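Local coordinates for protein NADPH-dependent aldehyde reductase YqhD (Escherichia coli, PDB 4QGS) that reduces a broad range of short-chain aldehydes to the corresponding alcohols with NADPH, using one catalytic zinc ion per subunit, at residues A31-R34 against E35-H39; I45-G49 against G50-K54; G56-D59 against Q60-A64; K90-E94 against Q95-F99; T352-D356 against Y357-G361. One frame throughout, in Å; residues are numbered along the deposited sequence.

Contact 1 (A31-R34 against E35-H39); sequences AGLR and EQIPH
Gln-36 folds back over the turn begun by Gly-32 and Leu-33. Its CB rests 3.3 Å from Leu-33 O. Beside the backbone N (chi1 -52°), CG turns back along the chain and lies 3.3 Å from Gly-32 O. A further bend at chi2 (-66°) keeps the amide close to the same oxygen, with CD 4.0 Å and NE2 3.6 Å from Gly-32 O. Cut back to alanine, this position is likely to leave Gly-32 O without the aliphatic and amide cover it now has, and to open a gap beside Leu-24 and Phe-183. Glu-35 adds its own CG, 3.4 Å from Gly-32 O, and a water accepts from Glu-35 N while donating to Ala-31 O and to Glu-35 OE1. Main-chain bonds fix the turn itself: Gln-36 N reaches Leu-33 O at 2.9 Å and Ile-37 N reaches Arg-34 O at 3.1 Å, both donors standing well above the acceptor's carbonyl plane. On the buried side Leu-33 CD1 meets Ile-37 CD1 at 4.3 Å, and both residues pack on Phe-183, while the Arg-34 guanidinium group binds Lys-66 O and Ala-64 O. Successive bonds from residue i+3 back to residue i are the signature of 3-10 turns, here used in the link between the first two strands, in sequence, of the nucleotide-binding domain of an iron-containing alcohol dehydrogenase.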
loop_
_atom_site.group_PDB
_atom_site.type_symbol
_atom_site.label_atom_id
_atom_site.label_comp_id
_atom_site.label_asym_id
_atom_site.label_seq_id
_atom_site.Cartn_x
_atom_site.Cartn_y
_atom_site.Cartn_z
ATOM N N ALA A 31 -19.498 -2.764 -14.657
ATOM C CA ALA A 31 -20.871 -3.189 -14.938
ATOM C C ALA A 31 -21.620 -3.586 -13.658
ATOM O O ALA A 31 -22.851 -3.599 -13.633
ATOM C CB ALA A 31 -20.872 -4.346 -15.927
ATOM N N GLY A 32 -20.873 -3.907 -12.602
ATOM C CA GLY A 32 -21.468 -4.299 -11.337
ATOM C C GLY A 32 -21.630 -3.172 -10.333
ATOM O O GLY A 32 -22.148 -3.387 -9.242
ATOM N N LEU A 33 -21.178 -1.975 -10.695
ATOM C CA LEU A 33 -21.153 -0.837 -9.773
ATOM C C LEU A 33 -22.528 -0.326 -9.357
ATOM O O LEU A 33 -22.830 -0.180 -8.176
ATOM C CB LEU A 33 -20.373 0.324 -10.405
ATOM C CG LEU A 33 -20.467 1.681 -9.695
ATOM C CD1 LEU A 33 -19.824 1.582 -8.336
ATOM C CD2 LEU A 33 -19.788 2.758 -10.502
ATOM N N ARG A 34 -23.359 -0.040 -10.349
ATOM C CA ARG A 34 -24.639 0.604 -10.100
ATOM C C ARG A 34 -25.511 -0.124 -9.066
ATOM O O ARG A 34 -26.113 0.504 -8.187
ATOM C CB ARG A 34 -25.386 0.733 -11.431
ATOM C CG ARG A 34 -26.641 1.567 -11.343
ATOM C CD ARG A 34 -27.343 1.648 -12.689
ATOM N NE ARG A 34 -28.458 2.590 -12.625
ATOM C CZ ARG A 34 -28.446 3.811 -13.153
ATOM N NH1 ARG A 34 -29.514 4.593 -13.039
ATOM N NH2 ARG A 34 -27.381 4.251 -13.809
ATOM N N GLU A 35 -25.567 -1.446 -9.163
ATOM C CA GLU A 35 -26.443 -2.221 -8.290
ATOM C C GLU A 35 -25.986 -2.187 -6.831
ATOM O O GLU A 35 -26.754 -2.522 -5.924
ATOM C CB GLU A 35 -26.555 -3.663 -8.798
ATOM C CG GLU A 35 -25.283 -4.475 -8.755
ATOM C CD GLU A 35 -25.427 -5.819 -9.454
ATOM O OE1 GLU A 35 -24.858 -5.990 -10.556
ATOM O OE2 GLU A 35 -26.107 -6.701 -8.901
ATOM N N GLN A 36 -24.751 -1.748 -6.594
ATOM C CA GLN A 36 -24.234 -1.689 -5.222
ATOM C C GLN A 36 -24.675 -0.436 -4.465
ATOM O O GLN A 36 -24.514 -0.335 -3.248
ATOM C CB GLN A 36 -22.705 -1.756 -5.223
ATOM C CG GLN A 36 -22.121 -2.913 -5.992
ATOM C CD GLN A 36 -22.444 -4.258 -5.390
ATOM O OE1 GLN A 36 -22.525 -4.406 -4.171
ATOM N NE2 GLN A 36 -22.625 -5.251 -6.244
ATOM N N ILE A 37 -25.226 0.526 -5.186
ATOM C CA ILE A 37 -25.567 1.810 -4.595
ATOM C C ILE A 37 -27.071 1.995 -4.692
ATOM O O ILE A 37 -27.643 1.752 -5.755
ATOM C CB ILE A 37 -24.841 2.964 -5.312
ATOM C CG1 ILE A 37 -23.324 2.790 -5.215
ATOM C CG2 ILE A 37 -25.260 4.318 -4.768
ATOM C CD1 ILE A 37 -22.573 3.837 -5.994
ATOM N N PRO A 38 -27.714 2.394 -3.584
ATOM C CA PRO A 38 -29.166 2.608 -3.563
ATOM C C PRO A 38 -29.612 3.520 -4.694
ATOM O O PRO A 38 -28.943 4.506 -4.974
ATOM C CB PRO A 38 -29.397 3.256 -2.198
ATOM C CG PRO A 38 -28.344 2.634 -1.344
ATOM C CD PRO A 38 -27.130 2.519 -2.236
ATOM N N HIS A 39 -30.717 3.178 -5.352
ATOM C CA HIS A 39 -31.152 3.935 -6.517
ATOM C C HIS A 39 -31.405 5.405 -6.182
ATOM O O HIS A 39 -31.296 6.263 -7.051
ATOM C CB HIS A 39 -32.414 3.306 -7.117
ATOM C CG HIS A 39 -33.626 3.455 -6.255
ATOM N ND1 HIS A 39 -34.000 2.510 -5.323
ATOM C CD2 HIS A 39 -34.547 4.445 -6.178
ATOM C CE1 HIS A 39 -35.101 2.910 -4.712
ATOM N NE2 HIS A 39 -35.452 4.082 -5.209
HETATM O O HOH W 1 -24.739 -2.930 -11.586
#

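Contact 2 (I45-G49 against G50-K54); sequences ITYGG and GSVKK
Tyr-47 reaches across a glycine-rich turn to Val-52 and Lys-53, illustrating the strand-to-helix junction with which Rossmann-like domains bind the nucleotide. After strand 42-46 come Tyr-47 and three glycines, and then helix 51-55; Gly-49 and Ser-51 of this loop bind NADP(+), absent from this cofactor-free form. The apolar part of the contact is carried by Tyr-47 CB, which lies 4.0 Å from Val-52 CG2. Tyrosine and valine side chains cross obliquely, and that methyl stays near the base of the ring, with Tyr-47 CG 4.2 Å from Val-52 CG2. Tyr-47 CG stands between its backbone N and carbonyl carbon (chi1 55°), which sets the ring beside the first turn of the helix. Main-chain contacts are looser: Gly-50 N comes to the ring edge, near its plane, 4.4 Å from Tyr-47 CD1. The carbonyl of Gly-50, the N-cap residue, accepts weak hydrogen bonds from Lys-53 N and Lys-54 N. The phi of Gly-50 (110°) would drive any CB into Gly-49 O, a conformation natural to glycine. Around the junction, Tyr-47 also touches Glu-72 of strand 69-73, and Lys-53 packs on Leu-58. The last kind of contact pairs an aliphatic chain with a phenol: extended beyond CG, Lys-53 passes the far end of the ring, its CE 3.7 Å from Tyr-47 CZ and 3.1 Å from Tyr-47 OH.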
loop_
_atom_site.group_PDB
_atom_site.type_symbol
_atom_site.label_atom_id
_atom_site.label_comp_id
_atom_site.label_asym_id
_atom_site.label_seq_id
_atom_site.Cartn_x
_atom_site.Cartn_y
_atom_site.Cartn_z
ATOM N N ILE A 45 -18.847 11.500 -5.734
ATOM C CA ILE A 45 -17.674 10.908 -6.363
ATOM C C ILE A 45 -16.438 11.742 -6.027
ATOM O O ILE A 45 -16.398 12.929 -6.318
ATOM C CB ILE A 45 -17.829 10.847 -7.884
ATOM C CG1 ILE A 45 -19.018 9.973 -8.267
ATOM C CG2 ILE A 45 -16.527 10.358 -8.547
ATOM C CD1 ILE A 45 -19.171 9.827 -9.776
ATOM N N THR A 46 -15.445 11.118 -5.405
ATOM C CA THR A 46 -14.219 11.823 -5.051
ATOM C C THR A 46 -13.066 11.369 -5.939
ATOM O O THR A 46 -12.995 10.208 -6.331
ATOM C CB THR A 46 -13.851 11.590 -3.583
ATOM O OG1 THR A 46 -13.666 10.190 -3.369
ATOM C CG2 THR A 46 -14.957 12.089 -2.663
ATOM N N TYR A 47 -12.161 12.284 -6.268
ATOM C CA TYR A 47 -10.979 11.890 -7.023
ATOM C C TYR A 47 -9.802 12.824 -6.768
ATOM O O TYR A 47 -9.910 13.785 -6.002
ATOM C CB TYR A 47 -11.277 11.823 -8.517
ATOM C CG TYR A 47 -11.854 13.088 -9.115
ATOM C CD1 TYR A 47 -11.024 14.082 -9.623
ATOM C CD2 TYR A 47 -13.226 13.280 -9.192
ATOM C CE1 TYR A 47 -11.553 15.237 -10.179
ATOM C CE2 TYR A 47 -13.760 14.426 -9.745
ATOM C CZ TYR A 47 -12.921 15.400 -10.235
ATOM O OH TYR A 47 -13.454 16.544 -10.785
ATOM N N GLY A 48 -8.684 12.523 -7.416
ATOM C CA GLY A 48 -7.425 13.175 -7.112
ATOM C C GLY A 48 -7.104 14.327 -8.037
ATOM O O GLY A 48 -7.852 15.303 -8.106
ATOM N N GLY A 49 -5.994 14.196 -8.756
ATOM C CA GLY A 49 -5.458 15.274 -9.566
ATOM C C GLY A 49 -6.090 15.487 -10.928
ATOM O O GLY A 49 -5.779 16.475 -11.593
ATOM N N GLY A 50 -6.959 14.577 -11.357
ATOM C CA GLY A 50 -7.653 14.760 -12.622
ATOM C C GLY A 50 -7.266 13.838 -13.765
ATOM O O GLY A 50 -7.842 13.916 -14.848
ATOM N N SER A 51 -6.300 12.957 -13.540
ATOM C CA SER A 51 -5.937 11.976 -14.556
ATOM C C SER A 51 -7.098 11.025 -14.895
ATOM O O SER A 51 -7.177 10.516 -16.016
ATOM C CB SER A 51 -4.719 11.166 -14.108
ATOM O OG SER A 51 -5.015 10.375 -12.972
ATOM N N VAL A 52 -7.995 10.777 -13.939
ATOM C CA VAL A 52 -9.124 9.883 -14.211
ATOM C C VAL A 52 -10.103 10.530 -15.184
ATOM O O VAL A 52 -10.870 9.845 -15.860
ATOM C CB VAL A 52 -9.882 9.470 -12.918
ATOM C CG1 VAL A 52 -8.958 8.705 -11.980
ATOM C CG2 VAL A 52 -10.480 10.685 -12.218
ATOM N N LYS A 53 -10.070 11.856 -15.265
ATOM C CA LYS A 53 -10.833 12.548 -16.291
ATOM C C LYS A 53 -10.224 12.274 -17.658
ATOM O O LYS A 53 -10.933 11.932 -18.608
ATOM C CB LYS A 53 -10.882 14.049 -16.019
ATOM C CG LYS A 53 -11.765 14.409 -14.849
ATOM C CD LYS A 53 -12.121 15.880 -14.852
ATOM C CE LYS A 53 -13.253 16.157 -13.879
ATOM N NZ LYS A 53 -13.590 17.604 -13.816
ATOM N N LYS A 54 -8.903 12.403 -17.739
ATOM C CA LYS A 54 -8.181 12.254 -18.999
ATOM C C LYS A 54 -8.237 10.837 -19.565
ATOM O O LYS A 54 -8.271 10.647 -20.779
ATOM C CB LYS A 54 -6.717 12.679 -18.815
ATOM C CG LYS A 54 -5.899 12.652 -20.102
ATOM C CD LYS A 54 -4.431 12.964 -19.848
ATOM C CE LYS A 54 -3.995 14.207 -20.613
ATOM N NZ LYS A 54 -2.538 14.185 -20.928
#

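Contact 3 (G56-D59 against Q60-A64); sequences GVLD and QVLDA
The alpha-helical ladder of helix 57-64 starts where Gln-60 N donates to Gly-56 O, the carbonyl of its N-cap residue, at 3.1 Å. Three further rungs follow in regular order, Val-61 N to Val-57 O, Leu-62 N to Leu-58 O and Asp-63 N to Asp-59 O; the Leu-62 rung is the straightest of the four, with 166° at the hydrogen. Gly-56 also ends the preceding short helix, and its positive phi (96°) lets the chain swing from one helix directly into the next. Side chains lean back on the previous turn. Leu-62 CG, set beside its own backbone N (chi1 -67°), lies 3.3 Å from Leu-58 O, while Leu-62 CD1 crosses to Leu-58 CG at 4.1 Å. Val-61 CG2 sits 3.4 Å from Val-57 O in the same manner. On another flank the Gln-60 chain runs out extended, its CG 3.5 Å from Gly-56 O, until OE1 hydrogen-bonds the hydroxyl of Tyr-190, an NADP(+)-binding residue. The apolar flank lies on the parallel sheet: Val-57 and Val-61 against strand 99-104, Leu-58 and Leu-62 against strands 42-46 and 69-73.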
loop_
_atom_site.group_PDB
_atom_site.type_symbol
_atom_site.label_atom_id
_atom_site.label_comp_id
_atom_site.label_asym_id
_atom_site.label_seq_id
_atom_site.Cartn_x
_atom_site.Cartn_y
_atom_site.Cartn_z
ATOM N N GLY A 56 -10.641 8.649 -19.157
ATOM C CA GLY A 56 -11.985 8.221 -19.484
ATOM C C GLY A 56 -12.609 7.372 -18.389
ATOM O O GLY A 56 -13.765 6.976 -18.506
ATOM N N VAL A 57 -11.857 7.097 -17.325
ATOM C CA VAL A 57 -12.385 6.269 -16.232
ATOM C C VAL A 57 -13.531 6.964 -15.499
ATOM O O VAL A 57 -14.549 6.335 -15.186
ATOM C CB VAL A 57 -11.285 5.892 -15.209
ATOM C CG1 VAL A 57 -11.907 5.346 -13.919
ATOM C CG2 VAL A 57 -10.349 4.858 -15.808
ATOM N N LEU A 58 -13.364 8.248 -15.211
ATOM C CA LEU A 58 -14.413 8.998 -14.533
ATOM C C LEU A 58 -15.680 9.033 -15.382
ATOM O O LEU A 58 -16.788 8.913 -14.855
ATOM C CB LEU A 58 -13.967 10.418 -14.213
ATOM C CG LEU A 58 -15.033 11.232 -13.483
ATOM C CD1 LEU A 58 -15.398 10.582 -12.141
ATOM C CD2 LEU A 58 -14.568 12.671 -13.303
ATOM N N ASP A 59 -15.517 9.194 -16.693
ATOM C CA ASP A 59 -16.665 9.158 -17.597
ATOM C C ASP A 59 -17.389 7.808 -17.554
ATOM O O ASP A 59 -18.621 7.754 -17.669
ATOM C CB ASP A 59 -16.239 9.475 -19.034
ATOM C CG ASP A 59 -15.910 10.948 -19.240
ATOM O OD1 ASP A 59 -16.412 11.805 -18.480
ATOM O OD2 ASP A 59 -15.156 11.250 -20.185
ATOM N N GLN A 60 -16.641 6.718 -17.380
ATOM C CA GLN A 60 -17.274 5.399 -17.275
ATOM C C GLN A 60 -18.060 5.284 -15.984
ATOM O O GLN A 60 -19.128 4.678 -15.966
ATOM C CB GLN A 60 -16.252 4.258 -17.364
ATOM C CG GLN A 60 -15.671 4.038 -18.756
ATOM C CD GLN A 60 -14.850 2.761 -18.871
ATOM O OE1 GLN A 60 -14.975 1.850 -18.054
ATOM N NE2 GLN A 60 -14.002 2.695 -19.891
ATOM N N VAL A 61 -17.535 5.861 -14.906
ATOM C CA VAL A 61 -18.261 5.868 -13.644
ATOM C C VAL A 61 -19.542 6.694 -13.777
ATOM O O VAL A 61 -20.620 6.254 -13.375
ATOM C CB VAL A 61 -17.390 6.413 -12.493
ATOM C CG1 VAL A 61 -18.201 6.487 -11.205
ATOM C CG2 VAL A 61 -16.171 5.517 -12.308
ATOM N N LEU A 62 -19.425 7.879 -14.364
ATOM C CA LEU A 62 -20.584 8.748 -14.559
ATOM C C LEU A 62 -21.637 8.061 -15.425
ATOM O O LEU A 62 -22.831 8.104 -15.107
ATOM C CB LEU A 62 -20.155 10.084 -15.174
ATOM C CG LEU A 62 -19.297 10.938 -14.239
ATOM C CD1 LEU A 62 -18.756 12.156 -14.965
ATOM C CD2 LEU A 62 -20.084 11.359 -12.997
ATOM N N ASP A 63 -21.202 7.395 -16.491
ATOM C CA ASP A 63 -22.137 6.648 -17.342
ATOM C C ASP A 63 -22.813 5.498 -16.599
ATOM O O ASP A 63 -24.013 5.268 -16.762
ATOM C CB ASP A 63 -21.432 6.101 -18.586
ATOM C CG ASP A 63 -22.306 5.139 -19.371
ATOM O OD1 ASP A 63 -22.228 3.914 -19.128
ATOM O OD2 ASP A 63 -23.091 5.607 -20.219
ATOM N N ALA A 64 -22.054 4.776 -15.778
ATOM C CA ALA A 64 -22.616 3.657 -15.032
ATOM C C ALA A 64 -23.720 4.117 -14.089
ATOM O O ALA A 64 -24.660 3.364 -13.809
ATOM C CB ALA A 64 -21.525 2.934 -14.245
#

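Contact 4 (K90-E94 against Q95-F99); sequences KLVRE and QKVTF
Leu-91 O accepts from Gln-95 N at 2.8 Å, the shortest hydrogen bond of this contact, an ordinary i to i+4 rung of helix 82-95. The Gln-95 side chain leans on the same carbonyl: CB lies 3.3 Å from Leu-91 O, and CG, beside the backbone N (chi1 -77°), stays near that oxygen at 3.7 Å. One residue further on the pattern changes. Val-97 N donates to Val-92 O at 2.9 Å, a span of five residues instead of four, and the donor approaches in the carbonyl plane. Between the two, Lys-96 takes left-handed backbone angles with a positive phi (57°), unusual for a residue that is not glycine. This wider loop, the positive phi and the apolar pair that brackets it are consistent with a Schellman-like helix end, in which the chain turns off the helix axis toward its next strand. The bracket is made by two valines whose side chains cross at about a right angle: Val-92 CG1 meets Val-97 CB at 3.9 Å, and Val-97 CG2 lies 4.0 Å from Val-92 CA. Leu-91 extends the apolar patch, its CD2 4.3 Å from Val-97 CG2, and all three residues rest on Leu-44 of strand 42-46. On the exposed flank of the helix Lys-90 NZ forms a salt bridge with Glu-94 OE1 at 3.4 Å, whose hydrogen bond is weak. Beyond the turn, Thr-98 OG1 bonds Arg-42 N and Phe-99 enters strand 99-104 of the parallel sheet.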
loop_
_atom_site.group_PDB
_atom_site.type_symbol
_atom_site.label_atom_id
_atom_site.label_comp_id
_atom_site.label_asym_id
_atom_site.label_seq_id
_atom_site.Cartn_x
_atom_site.Cartn_y
_atom_site.Cartn_z
ATOM N N LYS A 90 -17.656 19.172 4.653
ATOM C CA LYS A 90 -18.584 20.298 4.605
ATOM C C LYS A 90 -19.659 20.099 3.536
ATOM O O LYS A 90 -20.856 20.173 3.827
ATOM C CB LYS A 90 -17.827 21.602 4.338
ATOM C CG LYS A 90 -18.622 22.862 4.666
ATOM C CD LYS A 90 -18.555 23.892 3.545
ATOM C CE LYS A 90 -19.158 23.358 2.257
ATOM N NZ LYS A 90 -19.188 24.386 1.179
ATOM N N LEU A 91 -19.224 19.856 2.302
ATOM C CA LEU A 91 -20.142 19.643 1.184
ATOM C C LEU A 91 -21.078 18.472 1.475
ATOM O O LEU A 91 -22.280 18.552 1.221
ATOM C CB LEU A 91 -19.355 19.403 -0.117
ATOM C CG LEU A 91 -20.049 19.235 -1.477
ATOM C CD1 LEU A 91 -19.047 19.475 -2.591
ATOM C CD2 LEU A 91 -20.671 17.862 -1.659
ATOM N N VAL A 92 -20.519 17.391 2.010
ATOM C CA VAL A 92 -21.285 16.185 2.286
ATOM C C VAL A 92 -22.473 16.438 3.216
ATOM O O VAL A 92 -23.600 16.044 2.916
ATOM C CB VAL A 92 -20.393 15.091 2.905
ATOM C CG1 VAL A 92 -21.234 14.068 3.624
ATOM C CG2 VAL A 92 -19.544 14.429 1.830
ATOM N N ARG A 93 -22.226 17.096 4.342
ATOM C CA ARG A 93 -23.293 17.326 5.308
ATOM C C ARG A 93 -24.264 18.403 4.819
ATOM O O ARG A 93 -25.457 18.353 5.120
ATOM C CB ARG A 93 -22.710 17.703 6.671
ATOM C CG ARG A 93 -22.060 19.065 6.725
ATOM C CD ARG A 93 -21.699 19.419 8.149
ATOM N NE ARG A 93 -20.683 18.517 8.677
ATOM C CZ ARG A 93 -20.437 18.349 9.972
ATOM N NH1 ARG A 93 -21.145 19.014 10.877
ATOM N NH2 ARG A 93 -19.489 17.507 10.362
ATOM N N GLU A 94 -23.749 19.360 4.055
ATOM C CA GLU A 94 -24.557 20.445 3.514
ATOM C C GLU A 94 -25.511 19.949 2.433
ATOM O O GLU A 94 -26.679 20.340 2.389
ATOM C CB GLU A 94 -23.655 21.540 2.944
ATOM C CG GLU A 94 -23.875 22.916 3.545
ATOM C CD GLU A 94 -22.709 23.853 3.288
ATOM O OE1 GLU A 94 -22.446 24.168 2.108
ATOM O OE2 GLU A 94 -22.055 24.272 4.267
ATOM N N GLN A 95 -24.997 19.088 1.559
ATOM C CA GLN A 95 -25.771 18.550 0.445
ATOM C C GLN A 95 -26.450 17.231 0.803
ATOM O O GLN A 95 -27.171 16.657 -0.013
ATOM C CB GLN A 95 -24.871 18.358 -0.779
ATOM C CG GLN A 95 -24.551 19.634 -1.532
ATOM C CD GLN A 95 -25.694 20.082 -2.423
ATOM O OE1 GLN A 95 -26.712 19.398 -2.535
ATOM N NE2 GLN A 95 -25.529 21.231 -3.068
ATOM N N LYS A 96 -26.210 16.763 2.024
ATOM C CA LYS A 96 -26.781 15.514 2.524
ATOM C C LYS A 96 -26.430 14.317 1.635
ATOM O O LYS A 96 -27.299 13.535 1.239
ATOM C CB LYS A 96 -28.300 15.639 2.673
ATOM C CG LYS A 96 -28.743 16.817 3.528
ATOM C CD LYS A 96 -29.820 16.404 4.523
ATOM C CE LYS A 96 -29.282 15.406 5.543
ATOM N NZ LYS A 96 -28.724 16.088 6.748
ATOM N N VAL A 97 -25.143 14.189 1.326
ATOM C CA VAL A 97 -24.617 13.018 0.635
ATOM C C VAL A 97 -24.828 11.767 1.477
ATOM O O VAL A 97 -24.632 11.797 2.693
ATOM C CB VAL A 97 -23.117 13.200 0.322
ATOM C CG1 VAL A 97 -22.464 11.878 -0.067
ATOM C CG2 VAL A 97 -22.928 14.265 -0.752
ATOM N N THR A 98 -25.233 10.669 0.839
ATOM C CA THR A 98 -25.504 9.426 1.552
ATOM C C THR A 98 -24.594 8.286 1.117
ATOM O O THR A 98 -24.680 7.179 1.650
ATOM C CB THR A 98 -26.956 8.970 1.353
ATOM O OG1 THR A 98 -27.173 8.721 -0.042
ATOM C CG2 THR A 98 -27.915 10.043 1.828
ATOM N N PHE A 99 -23.742 8.546 0.133
ATOM C CA PHE A 99 -22.809 7.523 -0.331
ATOM C C PHE A 99 -21.589 8.179 -0.975
ATOM O O PHE A 99 -21.728 9.106 -1.762
ATOM C CB PHE A 99 -23.484 6.571 -1.329
ATOM C CG PHE A 99 -22.764 5.261 -1.496
ATOM C CD1 PHE A 99 -23.154 4.152 -0.775
ATOM C CD2 PHE A 99 -21.678 5.153 -2.360
ATOM C CE1 PHE A 99 -22.494 2.945 -0.906
ATOM C CE2 PHE A 99 -21.006 3.940 -2.500
ATOM C CZ PHE A 99 -21.416 2.839 -1.770
#

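Contact 5 (T352-D356 against Y357-G361); sequences THLSD and YGLDG
The Tyr-357 ring presents its edge to two carbonyl oxygens, Leu-354 O and His-353 O, the latter 3.2 Å from Tyr-357 CD2. Tyr-357 CG stands beside the backbone N, anti to the carbonyl carbon (chi1 -59°), which brings that edge to His-353 O. Both oxygens lie near the ring plane, where the slightly positive ring hydrogens probably suit them, while the Asp-356 backbone approaches the ring obliquely. The imidazole of His-353 likewise has Asp-356 OD2 at its edge, in plane. That oxygen accepts from His-353 N at 3.0 Å, meeting it on the anti side of the carboxylate. Ile-298, Gln-294 and Val-350 touch the tyrosine, and its hydroxyl bonds Pro-351 O. With a phenylalanine in place of Tyr-357, the ring edge could still lie beside the carbonyls, but Pro-351 O would probably lose its hydroxyl mate and that end of the ring its anchor. Leu-354 O is gripped twice, by Tyr-357 N at 2.9 Å and by Leu-359 N at 3.2 Å, the donors coming from opposite faces of its plane. Gly-358 N adds a bond to Ser-355 O, and the positive phi of Gly-358 (79°) turns the chain so that Leu-359 comes back alongside Leu-354, CB to CB at 4.0 Å. The chemistry implies a 3-10 turn between helices 330-347 and 364-373, bonded within itself at Leu-354 O and Ser-355 O and tied by backbone bonds to C-terminal Ala-397 and Arg-398.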
loop_
_atom_site.group_PDB
_atom_site.type_symbol
_atom_site.label_atom_id
_atom_site.label_comp_id
_atom_site.label_asym_id
_atom_site.label_seq_id
_atom_site.Cartn_x
_atom_site.Cartn_y
_atom_site.Cartn_z
ATOM N N THR A 352 18.860 -0.320 -6.479
ATOM C CA THR A 352 18.858 -0.735 -5.079
ATOM C C THR A 352 19.990 -0.188 -4.204
ATOM O O THR A 352 20.177 -0.656 -3.099
ATOM C CB THR A 352 18.892 -2.273 -4.984
ATOM O OG1 THR A 352 20.108 -2.754 -5.568
ATOM C CG2 THR A 352 17.691 -2.889 -5.719
ATOM N N HIS A 353 20.734 0.812 -4.676
ATOM C CA HIS A 353 21.745 1.457 -3.841
ATOM C C HIS A 353 21.522 2.970 -3.774
ATOM O O HIS A 353 21.053 3.571 -4.746
ATOM C CB HIS A 353 23.163 1.163 -4.371
ATOM C CG HIS A 353 23.538 -0.290 -4.341
ATOM N ND1 HIS A 353 23.378 -1.125 -5.426
ATOM C CD2 HIS A 353 24.060 -1.057 -3.353
ATOM C CE1 HIS A 353 23.781 -2.342 -5.109
ATOM N NE2 HIS A 353 24.202 -2.328 -3.856
ATOM N N LEU A 354 21.861 3.576 -2.636
ATOM C CA LEU A 354 21.716 5.021 -2.462
ATOM C C LEU A 354 22.469 5.763 -3.558
ATOM O O LEU A 354 21.975 6.746 -4.095
ATOM C CB LEU A 354 22.214 5.469 -1.083
ATOM C CG LEU A 354 21.341 5.006 0.086
ATOM C CD1 LEU A 354 22.035 5.285 1.423
ATOM C CD2 LEU A 354 20.007 5.715 0.037
ATOM N N SER A 355 23.641 5.256 -3.920
ATOM C CA SER A 355 24.455 5.939 -4.928
ATOM C C SER A 355 23.772 6.014 -6.305
ATOM O O SER A 355 24.036 6.936 -7.079
ATOM C CB SER A 355 25.815 5.258 -5.054
ATOM O OG SER A 355 25.690 3.926 -5.497
ATOM N N ASP A 356 22.885 5.067 -6.606
ATOM C CA ASP A 356 22.121 5.098 -7.860
ATOM C C ASP A 356 21.207 6.316 -7.948
ATOM O O ASP A 356 20.776 6.693 -9.036
ATOM C CB ASP A 356 21.263 3.839 -8.013
ATOM C CG ASP A 356 22.081 2.575 -8.082
ATOM O OD1 ASP A 356 23.126 2.578 -8.767
ATOM O OD2 ASP A 356 21.675 1.576 -7.457
ATOM N N TYR A 357 20.898 6.907 -6.798
ATOM C CA TYR A 357 20.014 8.066 -6.714
ATOM C C TYR A 357 20.765 9.350 -6.376
ATOM O O TYR A 357 20.158 10.375 -6.064
ATOM C CB TYR A 357 18.914 7.817 -5.681
ATOM C CG TYR A 357 18.070 6.598 -5.998
ATOM C CD1 TYR A 357 16.896 6.711 -6.736
ATOM C CD2 TYR A 357 18.449 5.334 -5.559
ATOM C CE1 TYR A 357 16.114 5.593 -7.026
ATOM C CE2 TYR A 357 17.689 4.212 -5.848
ATOM C CZ TYR A 357 16.517 4.344 -6.580
ATOM O OH TYR A 357 15.748 3.231 -6.866
ATOM N N GLY A 358 22.087 9.287 -6.452
ATOM C CA GLY A 358 22.925 10.446 -6.182
ATOM C C GLY A 358 23.156 10.759 -4.714
ATOM O O GLY A 358 23.608 11.845 -4.363
ATOM N N LEU A 359 22.857 9.795 -3.847
ATOM C CA LEU A 359 22.992 9.962 -2.407
ATOM C C LEU A 359 24.230 9.212 -1.952
ATOM O O LEU A 359 24.321 8.001 -2.161
ATOM C CB LEU A 359 21.740 9.429 -1.689
ATOM C CG LEU A 359 20.444 10.128 -2.112
ATOM C CD1 LEU A 359 19.231 9.381 -1.595
ATOM C CD2 LEU A 359 20.444 11.573 -1.613
ATOM N N ASP A 360 25.175 9.915 -1.329
ATOM C CA ASP A 360 26.447 9.300 -0.971
ATOM C C ASP A 360 26.492 8.731 0.450
ATOM O O ASP A 360 27.520 8.198 0.856
ATOM C CB ASP A 360 27.612 10.296 -1.144
ATOM C CG ASP A 360 27.509 11.516 -0.230
ATOM O OD1 ASP A 360 26.566 11.623 0.572
ATOM O OD2 ASP A 360 28.410 12.386 -0.302
ATOM N N GLY A 361 25.392 8.834 1.196
ATOM C CA GLY A 361 25.373 8.364 2.575
ATOM C C GLY A 361 25.695 9.413 3.634
ATOM O O GLY A 361 25.587 9.143 4.828
#

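How the contacts relate
Contacts 1 to 4 follow one another along the N-terminal nucleotide-binding half, and contact 5 lies far off in the C-terminal half. Contacts 2, 3, 1 and 4 touch in a chain: the centre of contact 3 is about 11 Å from that of contact 2, whose helix 51-55 runs into helix 57-64, and about 13 Å from that of contact 1, where Leu-33 packs on Val-61. Contact 4 meets contact 1 through Phe-99 and Ile-37. All four flank or enter the parallel sheet containing strands 42-46, 69-73 and 99-104. The centre of contact 5 is about 34 and 48 Å from the centres of contacts 2 and 1, so it does not touch the others; it lies in the helical half that holds the zinc ion.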